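Local coordinates for protein glucuronoarabinoxylan endo-1,4-beta-xylanase (Clostridium papyrosolvens, PDB 4FMV) that probably hydrolyses internal beta-1,4 linkages of xylan as the catalytic part of a longer family 30 glycoside hydrolase, at residues 289-293 and 350-354. Residues are numbered along the deposited sequence; the frame is centred on the assembly and turned at random.
Sequences QFAKF and SYVTD
Q289, on helix 282-291, and F293, four residues further on, meet alternate residues of strand 347-353, an amide gripping backbone and hydroxyl while a ring stacks beside it. The pair illustrates how a helix and the residues after it can dock on a strand through a two-ended amide and an aromatic stack. The Q289 side chain bends at chi2 (-76°), turning its carboxamide so that both ends of the group are engaged. Its OE1 accepts a bond from T353 OG1 at 2.6 Å, received in the carbonyl plane on a lone pair. Its NE2 donates to Y351 O at 3.0 Å, reaching that oxygen from well above the carbonyl plane. Two bonds to neighbouring points of the strand thus fix the rotation of the amide. T353 OG1 is in turn bonded to the backbone N of M359, which links the hydroxyl of this buried threonine to the loop leading into strand 360-366.

Beside the amide, the rings of F293 and Y351 form an offset stack, centroids 4.4 Å apart and planes inclined by 20°. F293 CZ sits over one face of the tyrosine ring, displaced toward its rim, 3.2 Å from Y351 CD2. K292 CB lies over a face of the F293 ring. Helix and strand join here at the interface between the (beta/alpha)8 barrel and the side beta-domain, the two-domain architecture characteristic of GH30 xylanases.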
loop_
_atom_site.group_PDB
_atom_site.type_symbol
_atom_site.label_atom_id
_atom_site.label_comp_id
_atom_site.label_asym_id
_atom_site.label_seq_id
_atom_site.Cartn_x
_atom_site.Cartn_y
_atom_site.Cartn_z
ATOM N N GLN A 289 6.757 3.824 11.006
ATOM C CA GLN A 289 7.630 4.991 10.870
ATOM C C GLN A 289 7.116 5.910 9.773
ATOM O O GLN A 289 7.379 7.129 9.779
ATOM C CB GLN A 289 9.051 4.550 10.506
ATOM C CG GLN A 289 9.757 3.704 11.564
ATOM C CD GLN A 289 10.269 4.497 12.744
ATOM O OE1 GLN A 289 10.569 3.930 13.793
ATOM N NE2 GLN A 289 10.389 5.813 12.581
ATOM N N PHE A 290 6.408 5.305 8.816
ATOM C CA PHE A 290 5.701 6.029 7.754
ATOM C C PHE A 290 4.271 6.347 8.165
ATOM O O PHE A 290 3.884 7.528 8.190
ATOM C CB PHE A 290 5.719 5.256 6.431
ATOM C CG PHE A 290 7.104 5.134 5.815
ATOM C CD1 PHE A 290 7.930 4.066 6.133
ATOM C CD2 PHE A 290 7.572 6.098 4.929
ATOM C CE1 PHE A 290 9.209 3.964 5.579
ATOM C CE2 PHE A 290 8.841 5.999 4.358
ATOM C CZ PHE A 290 9.663 4.930 4.685
ATOM N N ALA A 291 3.483 5.295 8.422
ATOM C CA ALA A 291 2.022 5.389 8.601
ATOM C C ALA A 291 1.591 6.328 9.686
ATOM O O ALA A 291 0.637 7.076 9.517
ATOM C CB ALA A 291 1.445 4.023 8.913
ATOM N N LYS A 292 2.260 6.247 10.830
ATOM C CA LYS A 292 1.830 7.004 11.997
ATOM C C LYS A 292 1.959 8.487 11.728
ATOM O O LYS A 292 1.060 9.256 12.067
ATOM C CB LYS A 292 2.672 6.638 13.226
ATOM C CG LYS A 292 2.202 7.294 14.549
ATOM C CD LYS A 292 0.770 6.944 14.912
ATOM C CE LYS A 292 0.365 7.503 16.300
ATOM N NZ LYS A 292 -0.992 6.965 16.686
ATOM N N PHE A 293 3.115 8.889 11.190
ATOM C CA PHE A 293 3.394 10.309 11.014
ATOM C C PHE A 293 3.065 10.958 9.669
ATOM O O PHE A 293 2.876 12.178 9.621
ATOM C CB PHE A 293 4.848 10.593 11.437
ATOM C CG PHE A 293 5.230 9.875 12.697
ATOM C CD1 PHE A 293 4.673 10.255 13.912
ATOM C CD2 PHE A 293 6.081 8.784 12.663
ATOM C CE1 PHE A 293 4.977 9.580 15.068
ATOM C CE2 PHE A 293 6.391 8.102 13.825
ATOM C CZ PHE A 293 5.836 8.508 15.031
ATOM N N SER A 350 11.908 12.585 17.469
ATOM C CA SER A 350 12.286 11.482 16.613
ATOM C C SER A 350 11.755 10.172 17.159
ATOM O O SER A 350 11.449 10.052 18.344
ATOM C CB SER A 350 13.797 11.402 16.499
ATOM O OG SER A 350 14.364 11.020 17.730
ATOM N N TYR A 351 11.641 9.197 16.278
ATOM C CA TYR A 351 11.166 7.877 16.645
ATOM C C TYR A 351 12.018 6.934 15.838
ATOM O O TYR A 351 12.192 7.161 14.627
ATOM C CB TYR A 351 9.696 7.710 16.252
ATOM C CG TYR A 351 8.772 8.692 16.932
ATOM C CD1 TYR A 351 8.228 8.408 18.179
ATOM C CD2 TYR A 351 8.458 9.907 16.338
ATOM C CE1 TYR A 351 7.391 9.300 18.815
ATOM C CE2 TYR A 351 7.613 10.811 16.971
ATOM C CZ TYR A 351 7.091 10.500 18.212
ATOM O OH TYR A 351 6.241 11.376 18.845
ATOM N N VAL A 352 12.537 5.880 16.473
ATOM C CA VAL A 352 13.514 5.037 15.789
ATOM C C VAL A 352 13.172 3.568 15.863
ATOM O O VAL A 352 12.724 3.084 16.897
ATOM C CB VAL A 352 14.959 5.275 16.325
ATOM C CG1 VAL A 352 15.059 4.890 17.777
ATOM C CG2 VAL A 352 15.998 4.489 15.495
ATOM N N THR A 353 13.377 2.862 14.756
ATOM C CA THR A 353 13.274 1.407 14.737
ATOM C C THR A 353 14.613 0.813 14.280
ATOM O O THR A 353 15.158 1.190 13.239
ATOM C CB THR A 353 12.144 0.925 13.823
ATOM O OG1 THR A 353 10.871 1.356 14.340
ATOM C CG2 THR A 353 12.146 -0.601 13.722
ATOM N N ASP A 354 15.144 -0.096 15.082
ATOM C CA ASP A 354 16.388 -0.800 14.770
ATOM C C ASP A 354 16.363 -2.160 15.491
ATOM O O ASP A 354 15.284 -2.612 15.908
ATOM C CB ASP A 354 17.644 0.045 15.079
ATOM C CG ASP A 354 17.955 0.136 16.557
ATOM O OD1 ASP A 354 17.102 -0.267 17.369
ATOM O OD2 ASP A 354 19.057 0.623 16.904
#